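Local coordinates for protein molinate hydrolase (Gulosibacter molinativorax, PDB 4UB9) that is a zinc-binding amidohydrolase-family enzyme that hydrolyses the thiocarbamate herbicide molinate, at residues Y123-E128 against S482-A487; D143-L148 against G172-M177; C239-T244 against V277-H282; T377-L382 against Y488-N493. All blocks are in the same frame, centred on the assembly; numbering follows the deposited sequence.

Contact 1: residues Y123-E128 against S482-A487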
# COMPACT_ATOMS: atom_id res chain seq x y z
N TYR A 123 18.83 23.69 12.67
CA TYR A 123 19.72 24.78 12.25
C TYR A 123 21.16 24.29 12.12
O TYR A 123 21.90 24.75 11.25
CB TYR A 123 19.65 26.01 13.16
CG TYR A 123 20.26 25.90 14.55
CD1 TYR A 123 19.55 25.30 15.57
CD2 TYR A 123 21.53 26.36 14.81
CE1 TYR A 123 20.10 25.15 16.84
CE2 TYR A 123 22.08 26.26 16.09
CZ TYR A 123 21.36 25.66 17.10
OH TYR A 123 21.85 25.57 18.38
N LYS A 124 21.55 23.34 12.96
CA LYS A 124 22.92 22.77 12.88
C LYS A 124 23.08 21.85 11.71
O LYS A 124 24.15 21.76 11.12
CB LYS A 124 23.27 22.02 14.14
CG LYS A 124 23.55 22.95 15.30
CD LYS A 124 23.92 22.21 16.57
CE LYS A 124 24.26 23.22 17.64
NZ LYS A 124 24.05 22.67 18.99
N VAL A 125 22.00 21.14 11.36
CA VAL A 125 22.02 20.31 10.17
C VAL A 125 22.28 21.22 8.96
O VAL A 125 23.04 20.88 8.04
CB VAL A 125 20.68 19.59 9.96
CG1 VAL A 125 20.61 18.91 8.60
CG2 VAL A 125 20.47 18.59 11.07
N ILE A 126 21.61 22.36 8.95
CA ILE A 126 21.70 23.28 7.84
C ILE A 126 23.13 23.86 7.77
O ILE A 126 23.72 23.96 6.71
CB ILE A 126 20.65 24.39 7.96
CG1 ILE A 126 19.28 23.81 7.64
CG2 ILE A 126 20.95 25.53 6.99
CD1 ILE A 126 18.13 24.74 7.93
N GLU A 127 23.67 24.23 8.92
CA GLU A 127 25.08 24.73 8.98
C GLU A 127 26.06 23.68 8.49
O GLU A 127 26.91 23.97 7.65
CB GLU A 127 25.45 25.21 10.36
CG GLU A 127 24.70 26.50 10.71
CD GLU A 127 24.71 26.85 12.19
OE1 GLU A 127 25.40 26.15 12.97
OE2 GLU A 127 24.03 27.85 12.56
N GLU A 128 25.92 22.47 8.98
CA GLU A 128 26.75 21.33 8.50
C GLU A 128 26.69 21.22 6.96
O GLU A 128 27.72 21.06 6.29
CB GLU A 128 26.30 20.01 9.12
CG GLU A 128 27.06 18.77 8.64
CD GLU A 128 26.50 17.45 9.17
OE1 GLU A 128 25.28 17.37 9.40
OE2 GLU A 128 27.27 16.47 9.35
N SER A 482 31.52 19.94 13.09
CA SER A 482 30.95 18.95 14.02
C SER A 482 30.00 18.04 13.29
O SER A 482 28.81 18.31 13.20
CB SER A 482 30.20 19.60 15.16
OG SER A 482 30.99 20.63 15.72
N PRO A 483 30.53 16.94 12.79
CA PRO A 483 29.64 16.06 12.09
C PRO A 483 28.40 15.76 12.89
O PRO A 483 28.48 15.45 14.08
CB PRO A 483 30.48 14.79 11.86
CG PRO A 483 31.90 15.31 11.79
CD PRO A 483 31.92 16.45 12.79
N LEU A 484 27.26 15.88 12.22
CA LEU A 484 25.97 15.67 12.84
C LEU A 484 25.24 14.63 12.02
O LEU A 484 25.18 13.45 12.41
CB LEU A 484 25.21 16.99 12.95
CG LEU A 484 23.87 16.95 13.66
CD1 LEU A 484 23.98 16.35 15.06
CD2 LEU A 484 23.31 18.36 13.74
N VAL A 485 24.72 15.00 10.85
CA VAL A 485 24.13 13.96 9.99
C VAL A 485 25.20 13.06 9.41
O VAL A 485 24.98 11.86 9.24
CB VAL A 485 23.04 14.42 8.96
CG1 VAL A 485 22.75 15.88 9.02
CG2 VAL A 485 23.30 13.92 7.57
N THR A 486 26.37 13.63 9.14
CA THR A 486 27.48 12.83 8.59
C THR A 486 28.23 12.00 9.61
O THR A 486 29.04 11.18 9.24
CB THR A 486 28.52 13.67 7.81
OG1 THR A 486 29.03 14.70 8.66
CG2 THR A 486 27.87 14.22 6.59
N ALA A 487 27.98 12.22 10.89
CA ALA A 487 28.54 11.33 11.94
C ALA A 487 28.17 9.89 11.66
O ALA A 487 27.01 9.54 11.57
CB ALA A 487 28.08 11.74 13.33
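Glu128 OE2 takes three hydrogen bonds from the 482-487 loop. Thr486 OG1 donates to Glu128 OE2 at 2.6 Å, nearly in line with the C-O bond. Thr486 N also reaches OE2, on the syn side but tilted out of the carboxylate plane. The amide N of Leu484 meets Glu128 OE2 at 2.9 Å from above the carboxylate plane, and this bond is almost straight (175°). The other oxygen, Glu128 OE1, receives Val485 N at 2.8 Å on its syn lone pair. The carboxylate therefore binds three successive amides and one hydroxyl. Its chain is extended, with CG anti to the backbone N (chi1 177°), which carries the charge away from helix 122-135 to the loop.

Apolar contacts flank this site. Leu484 CD2 lies 3.7 Å from Lys124 CB and also meets Val125 CG2. Val125 CG1 touches Val485 CG1 at 3.7 Å, the two side chains crossing at about a right angle. Phe118 of helix 111-118 packs on Val125, Leu484 and Val485. The ammonium of Lys124 turns to Asp496 of the second subunit.

The loop has no regular structure here, and one buried carboxylate serves its amides. Four donors on one group would probably favour the ionised form of Glu128 and fix the shape of the C-terminal segment against the helix.

Contact 2: residues D143-L148 against G172-M177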
# COMPACT_ATOMS: atom_id res chain seq x y z
N ASP A 143 19.31 28.50 -1.35
CA ASP A 143 18.41 27.45 -0.88
C ASP A 143 16.95 27.77 -1.24
O ASP A 143 16.37 28.73 -0.79
CB ASP A 143 18.55 27.24 0.61
CG ASP A 143 17.65 26.12 1.14
OD1 ASP A 143 16.42 26.09 0.81
OD2 ASP A 143 18.14 25.28 1.93
N THR A 144 16.39 26.88 -2.00
CA THR A 144 15.17 27.09 -2.77
C THR A 144 13.93 26.42 -2.13
O THR A 144 12.79 26.62 -2.54
CB THR A 144 15.52 26.54 -4.16
OG1 THR A 144 15.92 27.62 -5.02
CG2 THR A 144 14.51 25.78 -4.74
N TRP A 145 14.19 25.63 -1.10
CA TRP A 145 13.16 24.97 -0.33
C TRP A 145 13.73 24.41 0.96
O TRP A 145 14.63 23.57 0.97
CB TRP A 145 12.48 23.81 -1.07
CG TRP A 145 11.36 23.15 -0.23
CD1 TRP A 145 10.10 23.62 -0.05
CD2 TRP A 145 11.44 21.96 0.53
NE1 TRP A 145 9.39 22.79 0.76
CE2 TRP A 145 10.19 21.75 1.12
CE3 TRP A 145 12.45 21.04 0.76
CZ2 TRP A 145 9.91 20.66 1.93
CZ3 TRP A 145 12.19 19.97 1.55
CH2 TRP A 145 10.93 19.79 2.14
N ASN A 146 13.17 24.88 2.05
CA ASN A 146 13.64 24.55 3.36
C ASN A 146 12.60 25.01 4.35
O ASN A 146 11.63 25.67 3.97
CB ASN A 146 14.96 25.24 3.63
CG ASN A 146 15.83 24.49 4.62
OD1 ASN A 146 15.35 23.95 5.62
ND2 ASN A 146 17.12 24.45 4.35
N ALA A 147 12.81 24.69 5.62
CA ALA A 147 11.98 25.20 6.70
C ALA A 147 12.46 26.58 7.14
O ALA A 147 13.62 26.76 7.53
CB ALA A 147 12.00 24.27 7.87
N LEU A 148 11.53 27.53 7.13
CA LEU A 148 11.85 28.91 7.36
C LEU A 148 12.60 29.17 8.64
O LEU A 148 13.62 29.85 8.65
CB LEU A 148 10.59 29.78 7.30
CG LEU A 148 10.84 31.29 7.36
CD1 LEU A 148 11.71 31.81 6.22
CD2 LEU A 148 9.51 32.00 7.33
N GLY A 172 12.73 30.12 1.66
CA GLY A 172 11.85 29.47 2.65
C GLY A 172 11.14 28.32 1.96
O GLY A 172 11.77 27.42 1.39
N THR A 173 9.82 28.39 1.91
CA THR A 173 9.05 27.31 1.26
C THR A 173 8.73 27.63 -0.20
O THR A 173 9.05 28.68 -0.72
CB THR A 173 7.76 26.99 2.01
OG1 THR A 173 7.20 25.78 1.52
CG2 THR A 173 6.74 28.12 1.86
N LEU A 174 8.15 26.66 -0.85
CA LEU A 174 7.64 26.80 -2.20
C LEU A 174 6.16 27.12 -2.07
O LEU A 174 5.36 26.32 -1.54
CB LEU A 174 7.68 25.47 -2.92
CG LEU A 174 8.29 25.38 -4.28
CD1 LEU A 174 9.51 24.47 -4.12
CD2 LEU A 174 7.34 24.71 -5.23
N ILE A 175 5.80 28.28 -2.57
CA ILE A 175 4.46 28.76 -2.36
C ILE A 175 3.51 27.83 -3.11
O ILE A 175 3.55 27.73 -4.33
CB ILE A 175 4.28 30.19 -2.86
CG1 ILE A 175 5.28 31.15 -2.22
CG2 ILE A 175 2.85 30.65 -2.61
CD1 ILE A 175 5.27 31.17 -0.72
N GLY A 176 2.59 27.24 -2.34
CA GLY A 176 1.53 26.40 -2.89
C GLY A 176 1.85 24.92 -2.90
O GLY A 176 1.11 24.12 -3.46
N MET A 177 2.98 24.56 -2.31
CA MET A 177 3.36 23.15 -2.24
C MET A 177 3.12 22.65 -0.84
O MET A 177 3.34 23.35 0.15
CB MET A 177 4.85 22.94 -2.61
CG MET A 177 5.25 21.45 -2.75
SD MET A 177 7.01 21.14 -3.02
CE MET A 177 7.72 21.66 -1.47
O HOH W 1 14.70 28.01 1.53
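The Trp145 indole and the Met177 side chain cross at about a right angle, and the methionine brings its thioether obliquely to the ring. Met177 SD lies 5.1 Å from the centroid of the five-membered ring of Trp145, a Met-aromatic contact. The methyl, Met177 CE, packs against the pyrrole part of the indole and lies 3.4 Å from Trp145 CD1. The bend at chi3 (67°) turns the methyl to the ring. The backbone N of Leu174 sits at the indole edge, near the ring plane, while Leu174 CB lies 4.2 Å from Trp145 CD1. Beyond the two segments Phe208 stacks on the indole.

The backbones meet at Gly172. Asn146 N donates to Gly172 O at 3.0 Å, from above the carbonyl plane, and Trp145 CA makes a CH...O contact with the same oxygen. Asp143 orders the loop. Its OD1 accepts from Trp145 N, an Asx turn, and Asp143 OD2 accepts from Asn146 ND2 at 2.8 Å. A water donates to Asp143 OD1 and accepts from Gly172 N at 2.9 Å. Gly172 has a positive phi, and a CB there would press on Leu148 CD1.

Replacing Trp145 by an alanine is likely to leave the Met177 thioether without its aromatic partner and to open a gap beside Leu174.

Met177 closes a type II turn with Leu174. The contact joins the loop after strand 138-143 to the segment after strand 167-170, which includes short strand 174-175, in the TIM-barrel-type amidohydrolase domain. The side chain of Leu174 lies about 5 Å from the zinc ion.

Contact 3: residues C239-T244 against V277-H282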
# COMPACT_ATOMS: atom_id res chain seq x y z
N CYS A 239 11.61 34.51 -3.64
CA CYS A 239 10.37 33.77 -3.47
C CYS A 239 10.17 32.84 -4.61
O CYS A 239 10.26 33.24 -5.78
CB CYS A 239 9.19 34.73 -3.40
SG CYS A 239 7.61 33.90 -3.17
N LYS A 240 9.84 31.60 -4.28
CA LYS A 240 9.68 30.59 -5.34
C LYS A 240 8.24 30.12 -5.33
O LYS A 240 7.71 29.74 -4.29
CB LYS A 240 10.63 29.39 -5.14
CG LYS A 240 10.51 28.36 -6.26
CD LYS A 240 11.71 27.43 -6.39
CE LYS A 240 11.52 26.07 -5.77
NZ LYS A 240 12.22 24.97 -6.52
N ILE A 241 7.63 30.14 -6.50
CA ILE A 241 6.23 29.84 -6.63
C ILE A 241 6.08 28.51 -7.34
O ILE A 241 6.63 28.30 -8.40
CB ILE A 241 5.46 30.85 -7.53
CG1 ILE A 241 5.61 32.30 -7.12
CG2 ILE A 241 3.98 30.49 -7.59
CD1 ILE A 241 5.26 32.53 -5.70
N ALA A 242 5.21 27.67 -6.81
CA ALA A 242 4.83 26.43 -7.50
C ALA A 242 3.84 26.69 -8.61
O ALA A 242 2.66 26.59 -8.40
CB ALA A 242 4.21 25.45 -6.53
N VAL A 243 4.35 27.06 -9.77
CA VAL A 243 3.50 27.37 -10.90
C VAL A 243 2.75 26.11 -11.32
O VAL A 243 1.54 26.13 -11.53
CB VAL A 243 4.32 27.86 -12.08
CG1 VAL A 243 3.45 27.95 -13.34
CG2 VAL A 243 4.93 29.18 -11.75
N THR A 244 3.51 25.01 -11.41
CA THR A 244 2.90 23.69 -11.59
C THR A 244 3.00 22.88 -10.32
O THR A 244 3.55 23.31 -9.32
CB THR A 244 3.54 22.88 -12.74
OG1 THR A 244 4.90 22.64 -12.44
CG2 THR A 244 3.42 23.63 -14.05
N VAL A 277 12.02 41.43 -4.18
CA VAL A 277 12.94 40.29 -4.12
C VAL A 277 12.78 39.49 -5.38
O VAL A 277 11.75 39.56 -6.02
CB VAL A 277 12.70 39.37 -2.90
CG1 VAL A 277 12.81 40.16 -1.60
CG2 VAL A 277 11.35 38.65 -2.97
N PRO A 278 13.79 38.71 -5.74
CA PRO A 278 13.67 38.00 -7.01
C PRO A 278 12.60 36.93 -6.96
O PRO A 278 12.26 36.39 -5.90
CB PRO A 278 15.01 37.32 -7.15
CG PRO A 278 15.93 38.17 -6.38
CD PRO A 278 15.15 38.64 -5.20
N LEU A 279 12.06 36.68 -8.13
CA LEU A 279 10.96 35.75 -8.32
C LEU A 279 11.45 34.49 -9.00
O LEU A 279 11.99 34.57 -10.13
CB LEU A 279 9.89 36.37 -9.21
CG LEU A 279 8.84 35.39 -9.74
CD1 LEU A 279 7.92 34.94 -8.62
CD2 LEU A 279 8.03 36.03 -10.86
N LEU A 280 11.24 33.36 -8.34
CA LEU A 280 11.56 32.04 -8.88
C LEU A 280 10.33 31.25 -9.17
O LEU A 280 9.32 31.43 -8.54
CB LEU A 280 12.42 31.23 -7.92
CG LEU A 280 13.95 31.40 -8.01
CD1 LEU A 280 14.34 32.84 -7.73
CD2 LEU A 280 14.58 30.53 -6.98
N THR A 281 10.42 30.34 -10.12
CA THR A 281 9.33 29.47 -10.49
C THR A 281 9.73 28.01 -10.46
O THR A 281 10.85 27.66 -10.70
CB THR A 281 8.78 29.80 -11.89
OG1 THR A 281 9.83 29.72 -12.84
CG2 THR A 281 8.20 31.18 -11.93
N HIS A 282 8.78 27.16 -10.14
CA HIS A 282 8.92 25.75 -10.28
C HIS A 282 7.96 25.35 -11.38
O HIS A 282 6.79 25.62 -11.28
CB HIS A 282 8.60 25.09 -8.95
CG HIS A 282 8.17 23.66 -9.05
ND1 HIS A 282 9.02 22.61 -8.86
CD2 HIS A 282 6.96 23.12 -9.28
CE1 HIS A 282 8.37 21.48 -8.99
NE2 HIS A 282 7.11 21.76 -9.25
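The His282 imidazole has the carbonyl oxygen of Thr244 at its edge, near the ring plane, 3.4 Å from His282 CD2. Ala242 CA approaches the ring obliquely. Thr244 OG1 is 3.8 Å from His282 CD2, and the two side chains cross at about a right angle. Beyond the segments the His302 ring stands steeply to the imidazole, and His246 meets it at a shallower angle. His282 ND1 binds the zinc ion, as does His302 NE2. His282 NE2 is hydrogen-bonded to the carbonyl of Asp245. CG is anti to the backbone N (chi1 156°), which turns the ring off the strand end to the metal.

Strands 239-242 and 279-282 pair in parallel, their axes at 29°. With helix 262-275 between them in sequence, they form a beta-alpha-beta unit of the TIM-barrel-type domain. Cys239 N donates to Pro278 O and Leu280 N to Cys239 O, the latter at 2.7 Å and nearly straight (171°). Ile241 N then binds Leu280 O, and His282 N binds Ile241 O at 3.0 Å. The amides of Val243 and Thr244 both make weak bonds to His282 O.

Lys240 and Leu280 lie on the same face as His282, their CB atoms 3.8 Å apart. On the other face Ile241 CG1 packs on Leu279 CD1 at 3.8 Å, and helix 262-275 covers both strands there.

A leucine in place of His282 has no nitrogen for the zinc ion, which would probably weaken metal binding and leave the Asp245 carbonyl without its N-H partner.

With ND1 on the metal and NE2 donating to a carbonyl, the imidazole is held at both nitrogens.

Contact 4: residues T377-L382 against Y488-N493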
# COMPACT_ATOMS: atom_id res chain seq x y z
N THR A 377 22.81 14.16 2.15
CA THR A 377 22.00 12.97 2.31
C THR A 377 22.42 12.11 3.49
O THR A 377 23.60 11.90 3.74
CB THR A 377 22.03 12.11 1.03
OG1 THR A 377 21.76 12.97 -0.07
CG2 THR A 377 20.98 11.00 1.07
N ASP A 378 21.43 11.62 4.22
CA ASP A 378 21.71 10.83 5.41
C ASP A 378 22.55 9.60 5.05
O ASP A 378 22.22 8.88 4.10
CB ASP A 378 20.41 10.38 6.08
CG ASP A 378 20.62 9.80 7.46
OD1 ASP A 378 20.92 8.60 7.56
OD2 ASP A 378 20.46 10.55 8.45
N PRO A 379 23.60 9.32 5.83
CA PRO A 379 24.48 8.17 5.51
C PRO A 379 23.81 6.84 5.53
O PRO A 379 24.16 5.98 4.75
CB PRO A 379 25.53 8.22 6.59
CG PRO A 379 25.00 9.14 7.65
CD PRO A 379 24.08 10.10 6.97
N ASP A 380 22.77 6.67 6.33
CA ASP A 380 22.00 5.40 6.25
C ASP A 380 21.36 5.22 4.88
O ASP A 380 21.23 4.09 4.39
CB ASP A 380 20.92 5.28 7.32
CG ASP A 380 21.45 4.85 8.65
OD1 ASP A 380 22.49 4.16 8.72
OD2 ASP A 380 20.79 5.17 9.65
N ILE A 381 20.92 6.32 4.29
CA ILE A 381 20.30 6.27 2.94
C ILE A 381 21.34 6.10 1.84
O ILE A 381 21.13 5.37 0.88
CB ILE A 381 19.47 7.54 2.67
CG1 ILE A 381 18.25 7.59 3.60
CG2 ILE A 381 19.02 7.65 1.21
CD1 ILE A 381 17.12 6.70 3.13
N LEU A 382 22.45 6.80 1.97
CA LEU A 382 23.59 6.59 1.04
C LEU A 382 24.07 5.14 1.07
O LEU A 382 24.35 4.52 0.04
CB LEU A 382 24.76 7.48 1.39
CG LEU A 382 24.53 8.97 1.16
CD1 LEU A 382 25.76 9.76 1.61
CD2 LEU A 382 24.22 9.27 -0.30
N TYR A 488 29.18 9.06 11.53
CA TYR A 488 28.99 7.69 11.12
C TYR A 488 30.22 6.85 11.45
O TYR A 488 31.33 7.31 11.28
CB TYR A 488 28.75 7.63 9.62
CG TYR A 488 27.76 6.58 9.17
CD1 TYR A 488 26.43 6.61 9.62
CD2 TYR A 488 28.12 5.58 8.28
CE1 TYR A 488 25.51 5.66 9.22
CE2 TYR A 488 27.21 4.63 7.87
CZ TYR A 488 25.90 4.68 8.34
OH TYR A 488 24.95 3.77 7.92
N PRO A 489 30.03 5.59 11.86
CA PRO A 489 28.78 4.86 12.06
C PRO A 489 28.05 5.32 13.30
O PRO A 489 28.56 6.11 14.05
CB PRO A 489 29.22 3.41 12.27
CG PRO A 489 30.67 3.38 11.92
CD PRO A 489 31.19 4.74 12.15
N ARG A 490 26.86 4.80 13.49
CA ARG A 490 25.99 5.24 14.57
C ARG A 490 25.94 4.21 15.66
O ARG A 490 25.45 3.12 15.46
CB ARG A 490 24.59 5.54 14.02
CG ARG A 490 24.51 6.92 13.36
CD ARG A 490 23.32 7.06 12.40
NE ARG A 490 23.28 8.38 11.76
CZ ARG A 490 22.50 8.70 10.73
NH1 ARG A 490 21.66 7.81 10.19
NH2 ARG A 490 22.57 9.92 10.22
N THR A 491 26.48 4.56 16.83
CA THR A 491 26.56 3.59 17.92
C THR A 491 25.22 3.62 18.70
O THR A 491 24.63 4.68 18.96
CB THR A 491 27.80 3.77 18.85
OG1 THR A 491 27.43 4.54 19.99
CG2 THR A 491 29.02 4.42 18.13
N ALA A 492 24.75 2.42 19.04
CA ALA A 492 23.44 2.20 19.67
C ALA A 492 23.31 2.78 21.10
O ALA A 492 22.25 3.32 21.49
CB ALA A 492 23.12 0.70 19.71
N ASN A 493 24.40 2.68 21.85
CA ASN A 493 24.40 3.08 23.25
C ASN A 493 25.67 3.78 23.62
O ASN A 493 26.67 3.14 23.95
CB ASN A 493 24.19 1.85 24.16
CG ASN A 493 22.82 1.22 23.97
OD1 ASN A 493 21.81 1.73 24.46
ND2 ASN A 493 22.78 0.10 23.24
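Arg490 grips Asp378 end-on with both terminal nitrogens. Arg490 NH1 donates to Asp378 OD1 at 2.8 Å, on its syn lone pair. Arg490 NH2 donates to Asp378 OD2, also at 2.8 Å, from above the carboxylate plane. The carboxylate and guanidinium planes are 50° apart, so this two-bond salt bridge is twisted rather than flat. Asp380 N donates to Asp378 OD1 at 2.9 Å from the anti side, tilted out of the plane; this capping bond marks Asp378 as the N-cap of helix 379-383.

Asp380 completes the network. Asp380 OD2 meets Arg490 NH1 at 2.8 Å in a salt bridge whose hydrogen bond is bent and weak. NH1 thus serves two carboxylates. Asp380 OD1 accepts from Tyr488 OH at 2.6 Å, on the anti side, tilted from the carboxylate plane, and also pairs with Arg203 of the second subunit. Arg490 NH2 has a further weak bond to the Val485 carbonyl. The charge of Arg490 is thus met by two aspartates, which should keep both in their ionised form.

Pro379 lies against both flat groups. Pro379 CB sits over the centre of the Tyr488 ring, 3.6 Å from the centroid, a CH-pi contact. Its CG lies over one guanidinium face of Arg490, offset to the rim. The arginine chain is extended from CG to NE, which lets the guanidinium reach past the proline to the capping aspartate.

The arrangement is an Asp N-cap built into a salt-bridge network. It ties the start of helix 379-383 to the C-terminal tail at a subunit interface.

How the contacts relate
Contacts 2 and 3 belong to the metal-site side of the barrel-type domain. Their centres are 10 Å apart, and strands 174-175 and 239-242 are neighbours in one parallel sheet, probably bonded through Ile175 N to Lys240 O (3.0 Å). Contact 3 supplies the zinc ligand His282, and Leu174 of contact 2 packs against it. Contacts 1 and 4, with centres 12 Å apart, hold successive parts of the C-terminal tail, and both touch the second subunit. They meet at Val485, whose side chain packs near Asp378. Contact 1 reaches contact 2 where Ile126 CD1 touches Asn146 OD1 (3.7 Å). Contact 4 stays about 17 Å from contact 3 at the nearest atoms.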